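Local coordinates for protein alpha-pyrone synthesis polyketide synthase-like Pks18 (Mycobacterium tuberculosis, PDB 1TED) that probably extends medium- and long-chain aliphatic acyl-CoA starters with malonyl-CoA to make tri- and tetraketide alpha-pyrones, as a homodimeric type III polyketide synthase, at residues A209-D214 / V219-F224; G263-V268 / T274-E279. All coordinates share one frame; numbering follows the deposited sequence.

How the contacts relate
Contact 1 comes first along the chain, in the N-terminal chalcone/stilbene synthase domain, and contact 2 follows in the C-terminal one. Their centres lie about 12 Å apart, on the same side of the chain's centre. Contact 1 folds the loop after strand 196-204 over helix 215-223; contact 2 is the two-stranded hairpin 264-269/272-277, separate from the nine-stranded sheet. The two meet directly, with Ile220 CD1 3.6 Å from Leu277 CD1 and Phe224 CE2 3.9 Å from Cys275 CB. Both touch the bound myristic acid, consistent with the helix and the hairpin together lining part of the substrate tunnel.

Contact 1 (A209-D214 / V219-F224); sequences AVFADD and VIHSLF. With MYR (myristic acid), chain E.
His221 turns an edge of its imidazole toward the face of Phe211, and the two rings form an edge-to-face pair with centroids 4.8 Å apart and planes inclined at 55°. The touching atom is ND1, which stands 3.7 Å from Phe211 CD1, over the rim of the phenyl ring and not over its middle. On the phenylalanine, CG lies beside the backbone N (chi1 -63°), a torsion that brings the far end of the ring close to the helix. The His221 side chain points toward the loop and brushes its backbone, Ala209 CA lying 3.6 Å from His221 CE1. No hydrogen bond joins the two segments. In this thiolase-fold enzyme of the chalcone synthase family, His221 is, by similarity, a substrate-binding residue, and the myristic acid bound beside it probably marks the substrate-binding tunnel. The chain of the fatty acid passes over one face of the imidazole, with C7 above the ring centre and 3.2 Å from His221 NE2. At the carboxylate end, O2 lies 3.1 Å from Phe211 CE1, obliquely to that ring. Farther along the ligand, Ile220 CG2 touches C9 at 3.6 Å, and Phe224 offers its ring edge, CD2 lying 3.5 Å from C11. Ile220 CG1 lies over one face of that phenyl ring, offset toward its rim. Around the two segments, Arg105 NH1 bonds Ala209 O, and Arg81 reaches the carbonyl oxygens of both His221 and Phe224. Near the start of the helix, Asp214 OD2 caps the backbone N of Asp217, whose own carboxylate accepts from Ala212 N.

Contact 2 (G263-V268 / T274-E279); sequences GIVLGV and TCELSE
Val265 and Glu276 form a hydrogen-bonded antiparallel pair, with Glu276 N to Val265 O at 2.6 Å and Val265 N returning to Glu276 O at 2.9 Å. Gly267 and Thr274 pair in the same reciprocal way, and Ser278 N reaches Gly263 O at 3.1 Å to add a fifth bond beyond the paired strands. CA-H...O contacts supplement this ladder, among them Cys275 CA to Val265 O at 3.2 Å. The result is a beta hairpin, strands 264-269 and 272-277, whose segment axes run 155° apart. Apolar contacts occupy the face bearing Ile264, Leu266, Cys275 and Leu277. Leu266 CD2 rests 3.6 Å from Cys275 CB, and Ile264 CG1 lies 4.1 Å from Leu277 CD2, these last two side chains running alongside each other. Leu266 and Cys275 also touch the bound myristic acid, consistent with this face lining the substrate tunnel; Ile264 comes within about 6 Å, side chain to side chain, of Cys175, the nucleophile by similarity. Across the other face, the Glu276 side chain lies obliquely over Val265, bringing OE1 to 3.4 Å from Val265 CG1. Its CG sits beside the backbone N (chi1 -61°) and the chain then extends, carrying the carboxylate toward Arg103 of the second subunit, with which OE2 makes a long, weak ion pair. That arginine also packs on Val265 and Thr274.

Contact 1 (A209-D214 / V219-F224)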
# COMPACT_ATOMS: atom_id res chain seq x y z
N ALA A 209 -1.32 -16.98 -14.02
CA ALA A 209 -1.64 -18.40 -14.25
C ALA A 209 -0.39 -19.27 -14.31
O ALA A 209 0.60 -18.93 -14.97
CB ALA A 209 -2.43 -18.54 -15.54
N VAL A 210 -0.42 -20.42 -13.62
CA VAL A 210 0.72 -21.32 -13.60
C VAL A 210 0.31 -22.79 -13.77
O VAL A 210 1.04 -23.58 -14.37
CB VAL A 210 1.52 -21.15 -12.28
CG1 VAL A 210 2.57 -22.22 -12.17
CG2 VAL A 210 2.19 -19.79 -12.26
N PHE A 211 -0.86 -23.14 -13.24
CA PHE A 211 -1.41 -24.49 -13.31
C PHE A 211 -0.52 -25.53 -12.64
O PHE A 211 0.02 -26.42 -13.29
CB PHE A 211 -1.67 -24.87 -14.78
CG PHE A 211 -2.71 -24.00 -15.45
CD1 PHE A 211 -4.06 -24.20 -15.22
CD2 PHE A 211 -2.32 -22.97 -16.30
CE1 PHE A 211 -5.02 -23.38 -15.82
CE2 PHE A 211 -3.28 -22.14 -16.91
CZ PHE A 211 -4.63 -22.36 -16.67
N ALA A 212 -0.37 -25.41 -11.32
CA ALA A 212 0.44 -26.35 -10.54
C ALA A 212 -0.41 -27.57 -10.15
O ALA A 212 -1.63 -27.57 -10.33
CB ALA A 212 0.99 -25.65 -9.30
N ASP A 213 0.23 -28.59 -9.59
CA ASP A 213 -0.43 -29.84 -9.20
C ASP A 213 -1.35 -29.87 -7.99
O ASP A 213 -2.34 -30.60 -8.00
CB ASP A 213 0.61 -30.96 -9.00
CG ASP A 213 1.38 -31.29 -10.25
OD1 ASP A 213 0.80 -31.17 -11.37
OD2 ASP A 213 2.56 -31.71 -10.13
N ASP A 214 -1.03 -29.13 -6.94
CA ASP A 214 -1.83 -29.14 -5.71
C ASP A 214 -3.28 -28.64 -5.82
O ASP A 214 -3.60 -27.84 -6.71
CB ASP A 214 -1.09 -28.37 -4.60
CG ASP A 214 -0.78 -26.93 -5.00
OD1 ASP A 214 0.16 -26.71 -5.79
OD2 ASP A 214 -1.50 -26.03 -4.52
N VAL A 219 -7.73 -25.16 -7.30
CA VAL A 219 -8.90 -24.45 -6.80
C VAL A 219 -8.84 -22.95 -7.13
O VAL A 219 -9.83 -22.38 -7.59
CB VAL A 219 -9.03 -24.62 -5.26
CG1 VAL A 219 -10.08 -23.65 -4.70
CG2 VAL A 219 -9.42 -26.06 -4.94
N ILE A 220 -7.69 -22.34 -6.89
CA ILE A 220 -7.50 -20.92 -7.18
C ILE A 220 -7.69 -20.66 -8.68
O ILE A 220 -8.35 -19.70 -9.08
CB ILE A 220 -6.08 -20.47 -6.74
CG1 ILE A 220 -6.19 -19.57 -5.52
CG2 ILE A 220 -5.35 -19.78 -7.85
CD1 ILE A 220 -6.68 -20.28 -4.29
N HIS A 221 -7.13 -21.54 -9.50
CA HIS A 221 -7.24 -21.38 -10.94
C HIS A 221 -8.64 -21.64 -11.47
O HIS A 221 -8.94 -21.33 -12.62
CB HIS A 221 -6.23 -22.29 -11.64
CG HIS A 221 -4.82 -21.79 -11.55
ND1 HIS A 221 -4.04 -21.53 -12.66
CD2 HIS A 221 -4.04 -21.52 -10.48
CE1 HIS A 221 -2.85 -21.12 -12.28
NE2 HIS A 221 -2.82 -21.10 -10.96
N SER A 222 -9.50 -22.21 -10.64
CA SER A 222 -10.87 -22.47 -11.07
C SER A 222 -11.77 -21.35 -10.55
O SER A 222 -12.90 -21.20 -11.02
CB SER A 222 -11.36 -23.82 -10.53
OG SER A 222 -11.79 -23.72 -9.17
N LEU A 223 -11.26 -20.56 -9.61
CA LEU A 223 -12.05 -19.49 -9.02
C LEU A 223 -11.70 -18.04 -9.37
O LEU A 223 -12.59 -17.21 -9.55
CB LEU A 223 -12.05 -19.61 -7.49
CG LEU A 223 -12.73 -20.82 -6.84
CD1 LEU A 223 -12.61 -20.70 -5.33
CD2 LEU A 223 -14.19 -20.89 -7.26
N PHE A 224 -10.41 -17.74 -9.46
CA PHE A 224 -9.97 -16.38 -9.71
C PHE A 224 -10.15 -15.82 -11.13
O PHE A 224 -9.90 -16.48 -12.12
CB PHE A 224 -8.51 -16.25 -9.26
CG PHE A 224 -8.32 -16.47 -7.78
CD1 PHE A 224 -9.34 -16.98 -6.98
CD2 PHE A 224 -7.11 -16.15 -7.16
CE1 PHE A 224 -9.17 -17.18 -5.61
CE2 PHE A 224 -6.92 -16.34 -5.78
CZ PHE A 224 -7.96 -16.85 -5.00
C1 MYR E . -7.65 -20.38 -15.83
O1 MYR E . -8.57 -20.27 -16.64
O2 MYR E . -7.44 -21.48 -15.30
C2 MYR E . -6.77 -19.18 -15.48
C3 MYR E . -7.00 -18.74 -14.04
C4 MYR E . -6.15 -17.51 -13.70
C5 MYR E . -6.33 -17.09 -12.24
C6 MYR E . -5.82 -18.14 -11.25
C7 MYR E . -4.29 -18.28 -11.27
C8 MYR E . -3.59 -17.04 -10.73
C9 MYR E . -3.92 -16.80 -9.25
C10 MYR E . -3.32 -15.48 -8.77
C11 MYR E . -3.70 -15.20 -7.32
C12 MYR E . -3.15 -13.86 -6.85
C13 MYR E . -3.61 -13.56 -5.41
C14 MYR E . -3.10 -12.20 -4.94

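Contact 2 (G263-V268 / T274-E279)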
# COMPACT_ATOMS: atom_id res chain seq x y z
N GLY A 263 -4.95 -18.60 7.38
CA GLY A 263 -6.16 -18.56 6.58
C GLY A 263 -6.00 -18.13 5.13
O GLY A 263 -6.37 -18.86 4.22
N ILE A 264 -5.46 -16.93 4.93
CA ILE A 264 -5.24 -16.38 3.59
C ILE A 264 -3.78 -15.98 3.46
O ILE A 264 -3.34 -15.00 4.07
CB ILE A 264 -6.14 -15.14 3.32
CG1 ILE A 264 -7.61 -15.53 3.41
CG2 ILE A 264 -5.81 -14.53 1.95
CD1 ILE A 264 -8.59 -14.37 3.39
N VAL A 265 -3.02 -16.74 2.68
CA VAL A 265 -1.61 -16.46 2.51
C VAL A 265 -1.29 -16.01 1.09
O VAL A 265 -1.60 -16.70 0.12
CB VAL A 265 -0.77 -17.69 2.87
CG1 VAL A 265 0.69 -17.45 2.56
CG2 VAL A 265 -0.93 -18.00 4.33
N LEU A 266 -0.65 -14.85 0.99
CA LEU A 266 -0.26 -14.31 -0.31
C LEU A 266 1.25 -14.30 -0.39
O LEU A 266 1.94 -14.02 0.59
CB LEU A 266 -0.81 -12.89 -0.49
CG LEU A 266 -2.32 -12.75 -0.29
CD1 LEU A 266 -2.73 -11.30 -0.58
CD2 LEU A 266 -3.05 -13.71 -1.21
N GLY A 267 1.78 -14.62 -1.57
CA GLY A 267 3.22 -14.64 -1.72
C GLY A 267 3.64 -14.42 -3.15
O GLY A 267 2.81 -14.44 -4.06
N VAL A 268 4.93 -14.22 -3.36
CA VAL A 268 5.45 -14.00 -4.70
C VAL A 268 6.36 -15.16 -5.10
O VAL A 268 7.39 -15.38 -4.47
CB VAL A 268 6.26 -12.67 -4.76
CG1 VAL A 268 6.84 -12.48 -6.16
CG2 VAL A 268 5.37 -11.48 -4.39
N THR A 274 0.86 -15.78 -5.95
CA THR A 274 -0.05 -16.86 -5.62
C THR A 274 -0.78 -16.57 -4.31
O THR A 274 -0.40 -15.69 -3.55
CB THR A 274 0.72 -18.18 -5.49
OG1 THR A 274 -0.21 -19.26 -5.44
CG2 THR A 274 1.57 -18.17 -4.22
N CYS A 275 -1.85 -17.33 -4.08
CA CYS A 275 -2.65 -17.20 -2.86
C CYS A 275 -2.88 -18.61 -2.32
O CYS A 275 -3.38 -19.48 -3.04
CB CYS A 275 -3.99 -16.54 -3.16
SG CYS A 275 -5.20 -16.61 -1.80
N GLU A 276 -2.51 -18.85 -1.07
CA GLU A 276 -2.70 -20.16 -0.46
C GLU A 276 -3.79 -20.06 0.60
O GLU A 276 -3.64 -19.32 1.59
CB GLU A 276 -1.38 -20.66 0.17
CG GLU A 276 -0.26 -20.84 -0.85
CD GLU A 276 1.12 -20.86 -0.20
OE1 GLU A 276 1.22 -20.44 0.97
OE2 GLU A 276 2.09 -21.28 -0.87
N LEU A 277 -4.88 -20.79 0.38
CA LEU A 277 -6.02 -20.81 1.29
C LEU A 277 -6.04 -22.06 2.15
O LEU A 277 -5.73 -23.17 1.69
CB LEU A 277 -7.32 -20.72 0.48
CG LEU A 277 -7.41 -19.50 -0.44
CD1 LEU A 277 -8.62 -19.62 -1.34
CD2 LEU A 277 -7.47 -18.24 0.40
N SER A 278 -6.40 -21.89 3.42
CA SER A 278 -6.46 -22.98 4.37
C SER A 278 -7.79 -23.73 4.32
O SER A 278 -8.83 -23.15 3.98
CB SER A 278 -6.23 -22.45 5.78
OG SER A 278 -6.69 -23.36 6.76
N GLU A 279 -7.76 -25.01 4.66
CA GLU A 279 -8.98 -25.82 4.68
C GLU A 279 -9.89 -25.24 5.78
O GLU A 279 -11.11 -25.33 5.70
CB GLU A 279 -8.64 -27.29 4.99
CG GLU A 279 -7.72 -27.97 3.97
CD GLU A 279 -8.41 -28.27 2.63
OE1 GLU A 279 -9.47 -27.67 2.34
OE2 GLU A 279 -7.87 -29.11 1.86